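Local coordinates for protein VESB protease (PDB 4LK4) that probably cleaves peptide bonds as a secreted, trypsin-like serine endopeptidase of the S1 family in Vibrio cholerae, at residues N246-G257 and S339-D349; D291-C299 and C311-A319. The protein carries 1 engineered substitution. All blocks are in the same frame, centred on the assembly; numbering follows the deposited sequence.

Contact 1: N246-G257 and S339-D349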
loop_
_atom_site.group_PDB
_atom_site.type_symbol
_atom_site.label_atom_id
_atom_site.label_comp_id
_atom_site.label_asym_id
_atom_site.label_seq_id
_atom_site.Cartn_x
_atom_site.Cartn_y
_atom_site.Cartn_z
ATOM N N ASN A 246 -2.166 -11.859 2.185
ATOM C CA ASN A 246 -2.107 -13.312 2.193
ATOM C C ASN A 246 -2.293 -13.897 3.603
ATOM O O ASN A 246 -1.910 -15.036 3.878
ATOM C CB ASN A 246 -0.747 -13.701 1.613
ATOM C CG ASN A 246 -0.755 -15.046 0.919
ATOM O OD1 ASN A 246 -1.792 -15.688 0.766
ATOM N ND2 ASN A 246 0.430 -15.499 0.526
ATOM N N GLN A 247 -2.859 -13.110 4.512
ATOM C CA GLN A 247 -3.185 -13.590 5.874
ATOM C C GLN A 247 -1.986 -14.083 6.690
ATOM O O GLN A 247 -2.113 -14.920 7.599
ATOM C CB GLN A 247 -4.291 -14.643 5.827
ATOM C CG GLN A 247 -5.536 -14.172 5.085
ATOM C CD GLN A 247 -6.568 -15.271 4.977
ATOM O OE1 GLN A 247 -7.527 -15.308 5.744
ATOM N NE2 GLN A 247 -6.360 -16.198 4.036
ATOM N N LEU A 248 -0.824 -13.532 6.356
ATOM C CA LEU A 248 0.374 -13.646 7.167
ATOM C C LEU A 248 0.665 -12.225 7.618
ATOM O O LEU A 248 1.097 -11.393 6.825
ATOM C CB LEU A 248 1.536 -14.204 6.334
ATOM C CG LEU A 248 2.917 -14.257 6.996
ATOM C CD1 LEU A 248 2.814 -14.989 8.326
ATOM C CD2 LEU A 248 3.968 -14.909 6.097
ATOM N N SER A 249 0.393 -11.950 8.885
ATOM C CA SER A 249 0.589 -10.626 9.446
ATOM C C SER A 249 1.923 -10.505 10.174
ATOM O O SER A 249 2.236 -11.281 11.090
ATOM C CB SER A 249 -0.524 -10.289 10.419
ATOM O OG SER A 249 -0.289 -9.033 11.011
ATOM N N TYR A 250 2.685 -9.490 9.810
ATOM C CA TYR A 250 3.969 -9.281 10.428
ATOM C C TYR A 250 4.500 -7.839 10.400
ATOM O O TYR A 250 4.047 -6.992 9.626
ATOM C CB TYR A 250 4.960 -10.195 9.743
ATOM C CG TYR A 250 5.192 -9.890 8.290
ATOM C CD1 TYR A 250 4.289 -10.316 7.309
ATOM C CD2 TYR A 250 6.311 -9.184 7.885
ATOM C CE1 TYR A 250 4.503 -10.043 5.959
ATOM C CE2 TYR A 250 6.534 -8.894 6.543
ATOM C CZ TYR A 250 5.629 -9.331 5.575
ATOM O OH TYR A 250 5.883 -9.081 4.235
ATOM N N ASP A 251 5.493 -7.600 11.254
ATOM C CA ASP A 251 6.263 -6.356 11.257
ATOM C C ASP A 251 7.169 -6.337 10.030
ATOM O O ASP A 251 8.091 -7.178 9.892
ATOM C CB ASP A 251 7.122 -6.248 12.534
ATOM C CG ASP A 251 6.304 -6.391 13.811
ATOM O OD1 ASP A 251 5.374 -5.587 13.988
ATOM O OD2 ASP A 251 6.582 -7.288 14.639
ATOM N N GLN A 252 6.926 -5.382 9.144
ATOM C CA GLN A 252 7.683 -5.302 7.910
ATOM C C GLN A 252 9.002 -4.560 8.096
ATOM O O GLN A 252 10.054 -5.096 7.805
ATOM C CB GLN A 252 6.873 -4.600 6.839
ATOM C CG GLN A 252 7.397 -4.834 5.429
ATOM C CD GLN A 252 6.815 -3.837 4.426
ATOM O OE1 GLN A 252 6.394 -2.744 4.786
ATOM N NE2 GLN A 252 6.826 -4.213 3.160
ATOM N N VAL A 253 8.941 -3.329 8.587
ATOM C CA VAL A 253 10.103 -2.449 8.567
ATOM C C VAL A 253 10.295 -1.941 9.961
ATOM O O VAL A 253 9.416 -1.316 10.523
ATOM C CB VAL A 253 9.914 -1.219 7.633
ATOM C CG1 VAL A 253 11.118 -0.293 7.699
ATOM C CG2 VAL A 253 9.724 -1.649 6.202
ATOM N N ALA A 254 11.463 -2.178 10.513
ATOM C CA ALA A 254 11.848 -1.509 11.730
ATOM C C ALA A 254 12.889 -0.515 11.317
ATOM O O ALA A 254 14.002 -0.889 11.000
ATOM C CB ALA A 254 12.401 -2.508 12.709
ATOM N N ASN A 255 12.506 0.748 11.244
ATOM C CA ASN A 255 13.464 1.799 10.931
ATOM C C ASN A 255 13.889 2.461 12.219
ATOM O O ASN A 255 13.121 3.216 12.784
ATOM C CB ASN A 255 12.875 2.859 9.997
ATOM C CG ASN A 255 13.913 3.902 9.579
ATOM O OD1 ASN A 255 14.820 4.259 10.347
ATOM N ND2 ASN A 255 13.797 4.377 8.345
ATOM N N LEU A 256 15.114 2.196 12.663
ATOM C CA LEU A 256 15.580 2.738 13.919
ATOM C C LEU A 256 16.088 4.149 13.778
ATOM O O LEU A 256 16.497 4.746 14.756
ATOM C CB LEU A 256 16.686 1.868 14.494
ATOM C CG LEU A 256 16.327 0.387 14.549
ATOM C CD1 LEU A 256 17.293 -0.302 15.478
ATOM C CD2 LEU A 256 14.883 0.131 14.981
ATOM N N GLY A 257 16.085 4.675 12.559
ATOM C CA GLY A 257 16.482 6.055 12.332
ATOM C C GLY A 257 17.925 6.216 12.738
ATOM O O GLY A 257 18.701 5.260 12.666
ATOM N N SER A 339 3.024 -21.674 -0.650
ATOM C CA SER A 339 3.957 -21.079 0.291
ATOM C C SER A 339 3.701 -19.608 0.472
ATOM O O SER A 339 3.087 -19.002 -0.366
ATOM C CB SER A 339 5.396 -21.300 -0.149
ATOM O OG SER A 339 5.693 -20.677 -1.372
ATOM N N LYS A 340 4.195 -19.070 1.588
ATOM C CA LYS A 340 4.080 -17.655 1.934
ATOM C C LYS A 340 5.431 -17.122 2.359
ATOM O O LYS A 340 6.235 -17.843 2.986
ATOM C CB LYS A 340 3.094 -17.478 3.073
ATOM C CG LYS A 340 1.707 -17.942 2.692
ATOM C CD LYS A 340 0.695 -17.576 3.748
ATOM C CE LYS A 340 -0.658 -18.150 3.384
ATOM N NZ LYS A 340 -1.682 -17.740 4.382
ATOM N N ARG A 341 5.692 -15.874 2.005
ATOM C CA ARG A 341 6.958 -15.241 2.305
ATOM C C ARG A 341 6.653 -13.928 2.970
ATOM O O ARG A 341 5.841 -13.161 2.476
ATOM C CB ARG A 341 7.766 -14.997 1.024
ATOM C CG ARG A 341 8.232 -16.281 0.332
ATOM C CD ARG A 341 8.940 -16.022 -0.992
ATOM N NE ARG A 341 9.380 -17.255 -1.653
ATOM C CZ ARG A 341 10.618 -17.757 -1.614
ATOM N NH1 ARG A 341 11.600 -17.168 -0.943
ATOM N NH2 ARG A 341 10.879 -18.878 -2.257
ATOM N N ALA A 342 7.288 -13.678 4.095
ATOM C CA ALA A 342 7.294 -12.384 4.705
ATOM C C ALA A 342 8.698 -11.835 4.555
ATOM O O ALA A 342 9.686 -12.494 4.933
ATOM C CB ALA A 342 6.941 -12.489 6.169
ATOM N N THR A 343 8.776 -10.614 4.028
ATOM C CA THR A 343 10.038 -9.904 3.854
ATOM C C THR A 343 10.041 -8.696 4.787
ATOM O O THR A 343 9.214 -7.805 4.660
ATOM C CB THR A 343 10.201 -9.488 2.382
ATOM O OG1 THR A 343 10.032 -10.636 1.564
ATOM C CG2 THR A 343 11.538 -8.928 2.092
ATOM N N SER A 344 10.967 -8.696 5.744
ATOM C CA SER A 344 11.118 -7.606 6.711
ATOM C C SER A 344 12.415 -6.856 6.487
ATOM O O SER A 344 13.249 -7.294 5.714
ATOM C CB SER A 344 11.115 -8.158 8.118
ATOM O OG SER A 344 9.893 -8.807 8.395
ATOM N N ARG A 345 12.568 -5.724 7.169
ATOM C CA ARG A 345 13.693 -4.829 6.960
ATOM C C ARG A 345 14.086 -4.181 8.268
ATOM O O ARG A 345 13.249 -3.757 9.029
ATOM C CB ARG A 345 13.338 -3.731 5.982
ATOM C CG ARG A 345 14.309 -2.553 5.992
ATOM C CD ARG A 345 14.020 -1.547 4.886
ATOM N NE ARG A 345 14.317 -2.141 3.593
ATOM C CZ ARG A 345 13.923 -1.656 2.417
ATOM N NH1 ARG A 345 13.200 -0.522 2.339
ATOM N NH2 ARG A 345 14.235 -2.316 1.299
ATOM N N ILE A 346 15.377 -4.146 8.529
ATOM C CA ILE A 346 15.918 -3.400 9.627
ATOM C C ILE A 346 16.816 -2.344 9.020
ATOM O O ILE A 346 17.604 -2.607 8.123
ATOM C CB ILE A 346 16.684 -4.293 10.609
ATOM C CG1 ILE A 346 17.103 -3.500 11.823
ATOM C CG2 ILE A 346 17.916 -4.932 9.974
ATOM C CD1 ILE A 346 17.470 -4.387 12.975
ATOM N N GLN A 347 16.683 -1.142 9.518
ATOM C CA GLN A 347 17.334 -0.023 8.922
ATOM C C GLN A 347 17.727 0.950 10.008
ATOM O O GLN A 347 16.996 1.107 10.991
ATOM C CB GLN A 347 16.366 0.665 7.969
ATOM C CG GLN A 347 16.939 1.895 7.294
ATOM C CD GLN A 347 16.073 2.384 6.135
ATOM O OE1 GLN A 347 15.142 1.706 5.691
ATOM N NE2 GLN A 347 16.386 3.573 5.647
ATOM N N LEU A 348 18.858 1.620 9.786
ATOM C CA LEU A 348 19.399 2.625 10.693
ATOM C C LEU A 348 20.493 3.422 10.001
ATOM O O LEU A 348 20.953 3.061 8.919
ATOM C CB LEU A 348 19.968 1.950 11.938
ATOM C CG LEU A 348 21.100 0.954 11.690
ATOM C CD1 LEU A 348 22.394 1.538 12.219
ATOM C CD2 LEU A 348 20.802 -0.351 12.395
ATOM N N ASP A 349 20.914 4.509 10.632
ATOM C CA ASP A 349 21.902 5.395 10.023
ATOM C C ASP A 349 22.867 5.962 11.062
ATOM O O ASP A 349 22.425 6.380 12.140
ATOM C CB ASP A 349 21.191 6.532 9.284
ATOM C CG ASP A 349 22.068 7.181 8.226
ATOM O OD1 ASP A 349 23.294 7.324 8.423
ATOM O OD2 ASP A 349 21.524 7.550 7.166
HETATM O O HOH W 1 7.570 -7.141 2.603
#
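Tyr250 lays one face of its ring over the methyl of Ala342, whose CB sits 3.4 Å from the ring centroid and only 8° off the normal, a CH-pi contact at the tightly packed part of the interface. A chi1 of 64°, which sets CG between the backbone N and the carbonyl carbon, directs this ring onto the 339-349 strand. At the far end of the ring, Tyr250 OH accepts a hydrogen bond from Thr343 N at 3.3 Å, and a water bridges Tyr250 OH, Gln252 NE2 and Thr343 O. Beside it Ser344 OG donates to Asp251 O (2.9 Å), lying in the carbonyl plane, and also bonds Tyr270. Leu248 CD2 continues the apolar patch against Ala342 CB at 3.8 Å. Next to it the buried, extended Lys340 chain passes the Asn246 amide, and NZ reaches Asn246 O at 2.8 Å and Asp274.

The solvent side is looser. Val253 and Arg345 run side by side, with the Arg345 guanidinium drawn off to Asp328, while the amides of Asn255 and Gln347 stack 25° from parallel. Gly257 N donates to Asn255 OD1, two residues earlier, in an Asx turn.

Under these side chains the backbones pair in parallel: Arg345 N and O bond Gln252 O and Ala254 N, and Gln347 N and O bond Ala254 O and Leu256 N. Ser249 and Asp251 bond instead to Thr271 and Thr269 of strand 262-272. This switch of the first strand, from an antiparallel neighbour to the parallel last one, resembles the A-A' and G strands of an Ig-like sandwich.

Contact 2: D291-C299 and C311-A319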
loop_
_atom_site.group_PDB
_atom_site.type_symbol
_atom_site.label_atom_id
_atom_site.label_comp_id
_atom_site.label_asym_id
_atom_site.label_seq_id
_atom_site.Cartn_x
_atom_site.Cartn_y
_atom_site.Cartn_z
ATOM N N ASP A 291 27.848 -8.092 9.577
ATOM C CA ASP A 291 27.170 -7.081 10.391
ATOM C C ASP A 291 25.849 -7.589 10.968
ATOM O O ASP A 291 25.460 -7.234 12.079
ATOM C CB ASP A 291 26.813 -5.861 9.538
ATOM C CG ASP A 291 28.019 -5.137 8.995
ATOM O OD1 ASP A 291 29.067 -5.129 9.661
ATOM O OD2 ASP A 291 27.898 -4.553 7.897
ATOM N N PHE A 292 25.130 -8.377 10.179
ATOM C CA PHE A 292 23.801 -8.816 10.555
ATOM C C PHE A 292 23.908 -10.133 11.293
ATOM O O PHE A 292 24.777 -10.924 11.009
ATOM C CB PHE A 292 22.941 -8.951 9.307
ATOM C CG PHE A 292 21.563 -9.444 9.575
ATOM C CD1 PHE A 292 21.301 -10.804 9.627
ATOM C CD2 PHE A 292 20.519 -8.550 9.760
ATOM C CE1 PHE A 292 20.023 -11.269 9.875
ATOM C CE2 PHE A 292 19.235 -9.006 10.001
ATOM C CZ PHE A 292 18.990 -10.368 10.060
ATOM N N SER A 293 23.038 -10.337 12.266
ATOM C CA SER A 293 23.038 -11.555 13.054
ATOM C C SER A 293 21.638 -11.791 13.621
ATOM O O SER A 293 20.857 -10.856 13.765
ATOM C CB SER A 293 24.109 -11.488 14.163
ATOM O OG SER A 293 24.093 -10.256 14.895
ATOM N N VAL A 294 21.318 -13.051 13.901
ATOM C CA VAL A 294 20.044 -13.432 14.500
ATOM C C VAL A 294 20.274 -13.807 15.952
ATOM O O VAL A 294 20.814 -14.854 16.231
ATOM C CB VAL A 294 19.437 -14.658 13.788
ATOM C CG1 VAL A 294 18.123 -15.078 14.448
ATOM C CG2 VAL A 294 19.239 -14.356 12.318
ATOM N N LEU A 295 19.856 -12.974 16.888
ATOM C CA LEU A 295 20.059 -13.300 18.296
ATOM C C LEU A 295 19.137 -14.407 18.770
ATOM O O LEU A 295 19.485 -15.167 19.648
ATOM C CB LEU A 295 19.838 -12.066 19.159
ATOM C CG LEU A 295 20.694 -10.861 18.776
ATOM C CD1 LEU A 295 20.587 -9.792 19.851
ATOM C CD2 LEU A 295 22.146 -11.264 18.549
ATOM N N SER A 296 17.958 -14.488 18.183
ATOM C CA SER A 296 16.920 -15.392 18.644
ATOM C C SER A 296 15.959 -15.594 17.480
ATOM O O SER A 296 15.553 -14.627 16.865
ATOM C CB SER A 296 16.171 -14.758 19.819
ATOM O OG SER A 296 15.475 -15.743 20.564
ATOM N N ASP A 297 15.639 -16.848 17.167
ATOM C CA ASP A 297 14.673 -17.186 16.127
ATOM C C ASP A 297 13.591 -18.053 16.745
ATOM O O ASP A 297 13.684 -19.272 16.734
ATOM C CB ASP A 297 15.356 -17.920 14.970
ATOM C CG ASP A 297 14.395 -18.266 13.818
ATOM O OD1 ASP A 297 13.164 -18.116 13.929
ATOM O OD2 ASP A 297 14.893 -18.706 12.778
ATOM N N GLY A 298 12.567 -17.402 17.282
ATOM C CA GLY A 298 11.421 -18.092 17.845
ATOM C C GLY A 298 10.704 -18.978 16.848
ATOM O O GLY A 298 10.154 -20.011 17.217
ATOM N N CYS A 299 10.704 -18.591 15.577
ATOM C CA CYS A 299 9.990 -19.371 14.581
ATOM C C CYS A 299 10.642 -20.732 14.418
ATOM O O CYS A 299 9.955 -21.706 14.128
ATOM C CB CYS A 299 9.915 -18.650 13.246
ATOM S SG CYS A 299 9.013 -17.088 13.323
ATOM N N CYS A 311 5.154 -16.183 16.070
ATOM C CA CYS A 311 6.523 -16.456 16.440
ATOM C C CYS A 311 7.297 -15.211 16.136
ATOM O O CYS A 311 6.907 -14.424 15.281
ATOM C CB CYS A 311 7.110 -17.655 15.681
ATOM S SG CYS A 311 7.104 -17.521 13.880
ATOM N N SER A 312 8.389 -15.030 16.852
ATOM C CA SER A 312 9.162 -13.824 16.752
ATOM C C SER A 312 10.596 -14.169 16.482
ATOM O O SER A 312 11.068 -15.260 16.815
ATOM C CB SER A 312 9.051 -13.015 18.041
ATOM O OG SER A 312 7.690 -12.737 18.336
ATOM N N VAL A 313 11.280 -13.216 15.885
ATOM C CA VAL A 313 12.671 -13.328 15.571
ATOM C C VAL A 313 13.312 -12.057 16.074
ATOM O O VAL A 313 12.730 -10.978 15.952
ATOM C CB VAL A 313 12.823 -13.417 14.052
ATOM C CG1 VAL A 313 14.246 -13.109 13.632
ATOM C CG2 VAL A 313 12.409 -14.798 13.568
ATOM N N GLU A 314 14.505 -12.172 16.637
ATOM C CA GLU A 314 15.195 -11.009 17.206
ATOM C C GLU A 314 16.542 -10.851 16.509
ATOM O O GLU A 314 17.409 -11.714 16.611
ATOM C CB GLU A 314 15.340 -11.168 18.710
ATOM C CG GLU A 314 15.535 -9.872 19.487
ATOM C CD GLU A 314 16.075 -10.095 20.916
ATOM O OE1 GLU A 314 16.430 -11.251 21.317
ATOM O OE2 GLU A 314 16.163 -9.091 21.647
ATOM N N VAL A 315 16.691 -9.766 15.755
ATOM C CA VAL A 315 17.862 -9.587 14.915
ATOM C C VAL A 315 18.690 -8.438 15.390
ATOM O O VAL A 315 18.207 -7.575 16.100
ATOM C CB VAL A 315 17.498 -9.356 13.437
ATOM C CG1 VAL A 315 16.579 -10.464 12.963
ATOM C CG2 VAL A 315 16.873 -7.993 13.206
ATOM N N ALA A 316 19.943 -8.438 14.969
ATOM C CA ALA A 316 20.868 -7.410 15.373
ATOM C C ALA A 316 21.773 -6.945 14.245
ATOM O O ALA A 316 21.987 -7.646 13.263
ATOM C CB ALA A 316 21.700 -7.887 16.558
ATOM N N VAL A 317 22.291 -5.736 14.416
ATOM C CA VAL A 317 23.254 -5.149 13.510
ATOM C C VAL A 317 24.356 -4.543 14.350
ATOM O O VAL A 317 24.095 -3.712 15.217
ATOM C CB VAL A 317 22.629 -4.044 12.635
ATOM C CG1 VAL A 317 23.714 -3.306 11.856
ATOM C CG2 VAL A 317 21.606 -4.641 11.690
ATOM N N ASP A 318 25.582 -4.970 14.079
ATOM C CA ASP A 318 26.768 -4.437 14.729
ATOM C C ASP A 318 27.265 -3.336 13.808
ATOM O O ASP A 318 28.012 -3.587 12.863
ATOM C CB ASP A 318 27.819 -5.546 14.916
ATOM C CG ASP A 318 29.001 -5.116 15.780
ATOM O OD1 ASP A 318 28.862 -4.145 16.560
ATOM O OD2 ASP A 318 30.066 -5.770 15.701
ATOM N N ALA A 319 26.792 -2.122 14.056
ATOM C CA ALA A 319 27.178 -0.974 13.254
ATOM C C ALA A 319 28.485 -0.423 13.784
ATOM O O ALA A 319 28.522 0.201 14.853
ATOM C CB ALA A 319 26.105 0.095 13.303
#
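Leu295 and Ser296 both face Glu314, forming a classic beta bulge in the antiparallel pair that edges this Ig-like sheet. Glu314 O takes Ser296 N at 3.2 Å, in the carbonyl plane and on a lone pair, and also a weak bond from Leu295 N. In return Glu314 N donates almost straight to Ser296 O (2.7 Å, 174°). The extra residue shifts the register by one, so Val294 pairs with Val315 but Asp297 with Val313. Before the bulge, Ser293 and Ala316 exchange two backbone bonds, and Asp318 N closes the end on Asp291 O. After it, Gly298 N makes a weak bond to Ser312 O.

The side chains divide between two faces. On one, Leu295 CG lies 3.8 Å from Ala316 CB, and Ser296 CB rests beside the Glu314 side chain. On the other, Phe292 brings the CE2-CZ end of its ring to Val315, CZ lying 3.8 Å from Val315 CG1; a chi1 of 178°, anti to the backbone N, swings the ring along the strand to meet it. Val294 and Val313 make a longer contact on the same face, where the Asp297 carboxylate also lies alongside Val313, OD1 being 3.4 Å from CG2.

Further out, Phe285 touches Val294, Asp297 and Val313. Strand 262-272 pairs with the far edge of strand 311-319 through backbone bonds, among them Val313 with Phe268. Asp297 stands at the N-cap of helix 298-302: its OD1 caps a backbone N just beyond Cys299, and its OD2 bonds Tyr280 OH.

Back between the two segments, the first turn of that helix is tied covalently to the strand by the disulfide, with Cys299 SG 2.0 Å from Cys311 SG and a chi3 of 83°.

How the contacts relate
Contact 1 joins the first and last strands of the Ig-like domain, and contact 2 lies within the sequence between them, about 13 Å away centre to centre. Strand 262-272 is bonded to both 246-257 and 311-319, linking the contacts through one continuous sheet. They also meet through side chains: Ile346 CD1 packs on Val315 CG2 at 3.7 Å, and Leu348 CD2 on Val317 CB at 4.1 Å. Contact 1 faces the trypsin-like domain, where Ser249 bonds Glu108 and Gln252 bonds Arg91 O. Contact 2 sits farther out, its centre about 26 Å from the chain centre against about 14 Å for contact 1.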